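Local atomic coordinates of hypothetical protein TTHA1785 (Thermus thermophilus, PDB entry 2EPG), a protein that probably joins RNA ends carrying a 2',3'-cyclic phosphate or 3'-phosphate to 5'-hydroxyl ends, using GTP and manganese. Residues M387-A400 with A470-V484. Sequence-based numbering, arbitrary orientation.
Sequences MGRYSYVLAGTEKA and AGIGKKVARLRPLIV
Ala470 O, just before the Schellman glycine Gly471, accepts from Lys399 NZ (3.1 Å), which comes from above the carbonyl plane. Next, Thr397 OG1 donates to Gly471 O at 2.8 Å, in the plane of the Gly471 carbonyl; the same OG1 accepts from Ala400 N as N-cap of helix 398-403, so one hydroxyl links the start of that helix to the glycine that follows helix 462-470. Lys474 then pairs with Ala395 through two backbone bonds, and strand 391-395 and the strand that begins at Lys474 run on antiparallel. Val476 N and Ala477 N both donate to Val393 O (2.8 and 3.0 Å), a classic beta bulge that shifts the register by one, while Val476 CG2 packs on Ala395 CB. The Arg478 side chain rises from the sheet with CG anti to its own N (chi1 -175°), which lays CG over one face of the Tyr392 ring. Farther out, its guanidinium lies flat on Tyr390, planes 16° apart and CZ 3.9 Å from the ring centroid, with NE salt-bridged to Asp223. A serine in place of Tyr390 would probably strip the guanidinium of its stacking partner, leaving mainly the Asp223 salt bridge to fix its rotation. Leu479 CD2 touches Ser391 CB and Val393 CG2 (both 3.9 Å); Ser391 is a predicted GMP-binding residue. Beyond it, Pro481 CG rests 3.5 Å from Gly388 C.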
loop_
_atom_site.group_PDB
_atom_site.type_symbol
_atom_site.label_atom_id
_atom_site.label_comp_id
_atom_site.label_asym_id
_atom_site.label_seq_id
_atom_site.Cartn_x
_atom_site.Cartn_y
_atom_site.Cartn_z
HETATM N N MSE A 387 -4.974 -4.871 13.451
HETATM C CA MSE A 387 -5.758 -3.953 14.263
HETATM C C MSE A 387 -5.351 -4.095 15.723
HETATM O O MSE A 387 -5.136 -5.205 16.219
HETATM C CB MSE A 387 -7.243 -4.256 14.127
HETATM C CG MSE A 387 -7.742 -4.223 12.710
HETATM SE SE MSE A 387 -9.586 -4.746 12.686
HETATM C CE MSE A 387 -10.374 -3.003 12.751
ATOM N N GLY A 388 -5.236 -2.963 16.406
ATOM C CA GLY A 388 -4.861 -2.988 17.807
ATOM C C GLY A 388 -3.416 -3.383 18.046
ATOM O O GLY A 388 -3.034 -3.670 19.177
ATOM N N ARG A 389 -2.612 -3.401 16.987
ATOM C CA ARG A 389 -1.197 -3.751 17.106
ATOM C C ARG A 389 -0.386 -2.513 16.737
ATOM O O ARG A 389 -0.946 -1.537 16.241
ATOM C CB ARG A 389 -0.861 -4.893 16.149
ATOM C CG ARG A 389 -1.797 -6.082 16.255
ATOM C CD ARG A 389 -1.610 -6.807 17.578
ATOM N NE ARG A 389 -0.242 -7.294 17.717
ATOM C CZ ARG A 389 0.335 -8.156 16.882
ATOM N NH1 ARG A 389 1.590 -8.540 17.087
ATOM N NH2 ARG A 389 -0.346 -8.640 15.845
ATOM N N TYR A 390 0.924 -2.548 16.969
ATOM C CA TYR A 390 1.781 -1.414 16.636
ATOM C C TYR A 390 1.863 -1.141 15.140
ATOM O O TYR A 390 1.792 -2.057 14.316
ATOM C CB TYR A 390 3.215 -1.643 17.091
ATOM C CG TYR A 390 3.439 -1.644 18.574
ATOM C CD1 TYR A 390 3.970 -2.769 19.215
ATOM C CD2 TYR A 390 3.163 -0.514 19.338
ATOM C CE1 TYR A 390 4.216 -2.764 20.578
ATOM C CE2 TYR A 390 3.407 -0.499 20.706
ATOM C CZ TYR A 390 3.934 -1.628 21.315
ATOM O OH TYR A 390 4.184 -1.611 22.664
ATOM N N SER A 391 2.034 0.130 14.803
ATOM C CA SER A 391 2.225 0.542 13.422
ATOM C C SER A 391 3.590 1.206 13.431
ATOM O O SER A 391 4.039 1.673 14.478
ATOM C CB SER A 391 1.160 1.541 12.992
ATOM O OG SER A 391 -0.015 0.854 12.619
ATOM N N TYR A 392 4.260 1.243 12.290
ATOM C CA TYR A 392 5.569 1.883 12.247
ATOM C C TYR A 392 5.653 2.859 11.076
ATOM O O TYR A 392 4.910 2.755 10.097
ATOM C CB TYR A 392 6.691 0.841 12.106
ATOM C CG TYR A 392 6.778 -0.184 13.238
ATOM C CD1 TYR A 392 5.881 -1.255 13.318
ATOM C CD2 TYR A 392 7.738 -0.065 14.239
ATOM C CE1 TYR A 392 5.938 -2.169 14.364
ATOM C CE2 TYR A 392 7.802 -0.982 15.289
ATOM C CZ TYR A 392 6.899 -2.022 15.341
ATOM O OH TYR A 392 6.965 -2.911 16.387
ATOM N N VAL A 393 6.543 3.831 11.203
ATOM C CA VAL A 393 6.785 4.784 10.141
ATOM C C VAL A 393 8.279 4.600 9.852
ATOM O O VAL A 393 9.110 4.706 10.767
ATOM C CB VAL A 393 6.538 6.239 10.588
ATOM C CG1 VAL A 393 6.898 7.180 9.449
ATOM C CG2 VAL A 393 5.064 6.429 11.008
ATOM N N LEU A 394 8.604 4.272 8.603
ATOM C CA LEU A 394 9.985 4.099 8.193
ATOM C C LEU A 394 10.248 5.192 7.171
ATOM O O LEU A 394 9.363 5.993 6.880
ATOM C CB LEU A 394 10.186 2.724 7.536
ATOM C CG LEU A 394 9.572 1.522 8.275
ATOM C CD1 LEU A 394 9.801 0.235 7.472
ATOM C CD2 LEU A 394 10.177 1.394 9.658
ATOM N N ALA A 395 11.467 5.238 6.645
ATOM C CA ALA A 395 11.818 6.198 5.609
ATOM C C ALA A 395 12.543 5.413 4.518
ATOM O O ALA A 395 13.286 4.475 4.820
ATOM C CB ALA A 395 12.719 7.303 6.166
ATOM N N GLY A 396 12.314 5.787 3.260
ATOM C CA GLY A 396 12.955 5.110 2.141
ATOM C C GLY A 396 14.449 5.385 2.107
ATOM O O GLY A 396 14.903 6.418 2.581
ATOM N N THR A 397 15.222 4.479 1.526
ATOM C CA THR A 397 16.663 4.670 1.514
ATOM C C THR A 397 17.276 4.647 0.145
ATOM O O THR A 397 16.670 4.195 -0.823
ATOM C CB THR A 397 17.365 3.579 2.324
ATOM O OG1 THR A 397 17.243 2.335 1.627
ATOM C CG2 THR A 397 16.718 3.455 3.710
ATOM N N GLU A 398 18.516 5.119 0.085
ATOM C CA GLU A 398 19.249 5.153 -1.169
ATOM C C GLU A 398 19.578 3.736 -1.570
ATOM O O GLU A 398 19.517 3.397 -2.751
ATOM C CB GLU A 398 20.527 5.997 -1.013
ATOM C CG GLU A 398 20.239 7.497 -0.905
ATOM C CD GLU A 398 21.470 8.334 -0.572
ATOM O OE1 GLU A 398 21.934 8.278 0.590
ATOM O OE2 GLU A 398 21.974 9.046 -1.476
ATOM N N LYS A 399 19.906 2.897 -0.589
ATOM C CA LYS A 399 20.250 1.503 -0.880
ATOM C C LYS A 399 19.097 0.780 -1.569
ATOM O O LYS A 399 19.312 -0.032 -2.478
ATOM C CB LYS A 399 20.621 0.747 0.395
ATOM C CG LYS A 399 20.926 -0.719 0.136
ATOM C CD LYS A 399 21.450 -1.418 1.376
ATOM C CE LYS A 399 21.936 -2.803 1.043
ATOM N NZ LYS A 399 22.470 -3.500 2.259
ATOM N N ALA A 400 17.879 1.074 -1.123
ATOM C CA ALA A 400 16.678 0.480 -1.707
ATOM C C ALA A 400 16.589 0.862 -3.183
ATOM O O ALA A 400 16.147 0.064 -4.002
ATOM C CB ALA A 400 15.407 0.985 -0.953
ATOM N N ALA A 470 18.376 -5.036 6.379
ATOM C CA ALA A 470 18.763 -5.153 4.980
ATOM C C ALA A 470 19.079 -3.783 4.387
ATOM O O ALA A 470 19.561 -3.687 3.269
ATOM C CB ALA A 470 17.636 -5.845 4.165
ATOM N N GLY A 471 18.803 -2.720 5.135
ATOM C CA GLY A 471 19.090 -1.380 4.651
ATOM C C GLY A 471 18.044 -0.778 3.718
ATOM O O GLY A 471 18.294 0.238 3.071
ATOM N N ILE A 472 16.860 -1.376 3.654
ATOM C CA ILE A 472 15.822 -0.852 2.766
ATOM C C ILE A 472 14.631 -0.215 3.473
ATOM O O ILE A 472 13.531 -0.164 2.922
ATOM C CB ILE A 472 15.308 -1.954 1.812
ATOM C CG1 ILE A 472 14.756 -3.145 2.599
ATOM C CG2 ILE A 472 16.437 -2.408 0.919
ATOM C CD1 ILE A 472 14.003 -4.161 1.700
ATOM N N GLY A 473 14.854 0.281 4.686
ATOM C CA GLY A 473 13.789 0.917 5.434
ATOM C C GLY A 473 14.248 1.377 6.803
ATOM O O GLY A 473 14.305 0.578 7.741
ATOM N N LYS A 474 14.566 2.664 6.923
ATOM C CA LYS A 474 15.030 3.205 8.182
ATOM C C LYS A 474 13.861 3.458 9.139
ATOM O O LYS A 474 12.872 4.093 8.762
ATOM C CB LYS A 474 15.775 4.515 7.938
ATOM C CG LYS A 474 16.165 5.235 9.224
ATOM C CD LYS A 474 16.732 6.620 8.947
ATOM C CE LYS A 474 18.098 6.548 8.310
ATOM N NZ LYS A 474 18.686 7.912 8.148
ATOM N N LYS A 475 13.976 2.954 10.368
ATOM C CA LYS A 475 12.937 3.153 11.374
ATOM C C LYS A 475 12.856 4.598 11.798
ATOM O O LYS A 475 13.869 5.221 12.092
ATOM C CB LYS A 475 13.201 2.305 12.612
ATOM C CG LYS A 475 12.928 0.840 12.393
ATOM C CD LYS A 475 13.307 0.012 13.606
ATOM C CE LYS A 475 12.473 0.363 14.811
ATOM N NZ LYS A 475 12.879 -0.486 15.989
ATOM N N VAL A 476 11.640 5.133 11.828
ATOM C CA VAL A 476 11.445 6.510 12.235
ATOM C C VAL A 476 10.614 6.585 13.500
ATOM O O VAL A 476 11.002 7.249 14.457
ATOM C CB VAL A 476 10.760 7.330 11.131
ATOM C CG1 VAL A 476 10.560 8.766 11.614
ATOM C CG2 VAL A 476 11.604 7.270 9.855
ATOM N N ALA A 477 9.469 5.907 13.520
ATOM C CA ALA A 477 8.631 5.937 14.719
ATOM C C ALA A 477 7.708 4.749 14.830
ATOM O O ALA A 477 7.526 3.996 13.871
ATOM C CB ALA A 477 7.810 7.241 14.768
ATOM N N ARG A 478 7.138 4.580 16.022
ATOM C CA ARG A 478 6.196 3.508 16.287
ATOM C C ARG A 478 4.937 4.155 16.815
ATOM O O ARG A 478 5.004 5.115 17.581
ATOM C CB ARG A 478 6.731 2.505 17.314
ATOM C CG ARG A 478 5.785 1.329 17.495
ATOM C CD ARG A 478 6.368 0.259 18.410
ATOM N NE ARG A 478 6.441 0.699 19.797
ATOM C CZ ARG A 478 7.153 0.081 20.731
ATOM N NH1 ARG A 478 7.167 0.538 21.974
ATOM N NH2 ARG A 478 7.866 -0.989 20.412
ATOM N N LEU A 479 3.799 3.604 16.403
ATOM C CA LEU A 479 2.480 4.106 16.747
ATOM C C LEU A 479 1.658 3.055 17.504
ATOM O O LEU A 479 1.579 1.901 17.082
ATOM C CB LEU A 479 1.733 4.479 15.455
ATOM C CG LEU A 479 2.075 5.702 14.588
ATOM C CD1 LEU A 479 3.401 6.305 14.951
ATOM C CD2 LEU A 479 2.002 5.302 13.114
ATOM N N ARG A 480 1.032 3.466 18.603
ATOM C CA ARG A 480 0.201 2.562 19.390
ATOM C C ARG A 480 -1.265 2.992 19.241
ATOM O O ARG A 480 -1.595 4.171 19.363
ATOM C CB ARG A 480 0.648 2.604 20.854
ATOM C CG ARG A 480 -0.039 1.575 21.730
ATOM C CD ARG A 480 0.720 1.329 23.028
ATOM N NE ARG A 480 0.116 0.217 23.751
ATOM C CZ ARG A 480 -1.080 0.270 24.327
ATOM N NH1 ARG A 480 -1.563 -0.795 24.955
ATOM N NH2 ARG A 480 -1.786 1.399 24.301
ATOM N N PRO A 481 -2.165 2.041 18.961
ATOM C CA PRO A 481 -3.591 2.351 18.794
ATOM C C PRO A 481 -4.352 2.642 20.082
ATOM O O PRO A 481 -4.047 2.077 21.131
ATOM C CB PRO A 481 -4.131 1.110 18.091
ATOM C CG PRO A 481 -3.305 0.018 18.692
ATOM C CD PRO A 481 -1.907 0.605 18.729
ATOM N N LEU A 482 -5.337 3.533 19.980
ATOM C CA LEU A 482 -6.189 3.915 21.102
ATOM C C LEU A 482 -7.633 3.588 20.758
ATOM O O LEU A 482 -8.391 3.124 21.607
ATOM C CB LEU A 482 -6.095 5.416 21.374
ATOM C CG LEU A 482 -4.812 5.957 21.996
ATOM C CD1 LEU A 482 -4.728 7.451 21.747
ATOM C CD2 LEU A 482 -4.792 5.644 23.478
ATOM N N ILE A 483 -8.001 3.863 19.506
ATOM C CA ILE A 483 -9.350 3.624 19.004
ATOM C C ILE A 483 -9.295 2.900 17.671
ATOM O O ILE A 483 -8.561 3.308 16.769
ATOM C CB ILE A 483 -10.124 4.933 18.744
ATOM C CG1 ILE A 483 -10.255 5.749 20.025
ATOM C CG2 ILE A 483 -11.504 4.601 18.181
ATOM C CD1 ILE A 483 -10.857 7.130 19.780
ATOM N N VAL A 484 -10.092 1.846 17.539
ATOM C CA VAL A 484 -10.135 1.083 16.302
ATOM C C VAL A 484 -11.560 1.083 15.757
ATOM O O VAL A 484 -12.498 0.688 16.454
ATOM C CB VAL A 484 -9.667 -0.383 16.521
ATOM C CG1 VAL A 484 -9.920 -1.194 15.264
ATOM C CG2 VAL A 484 -8.168 -0.425 16.861
HETATM O O HOH W 1 13.492 1.916 1.273
#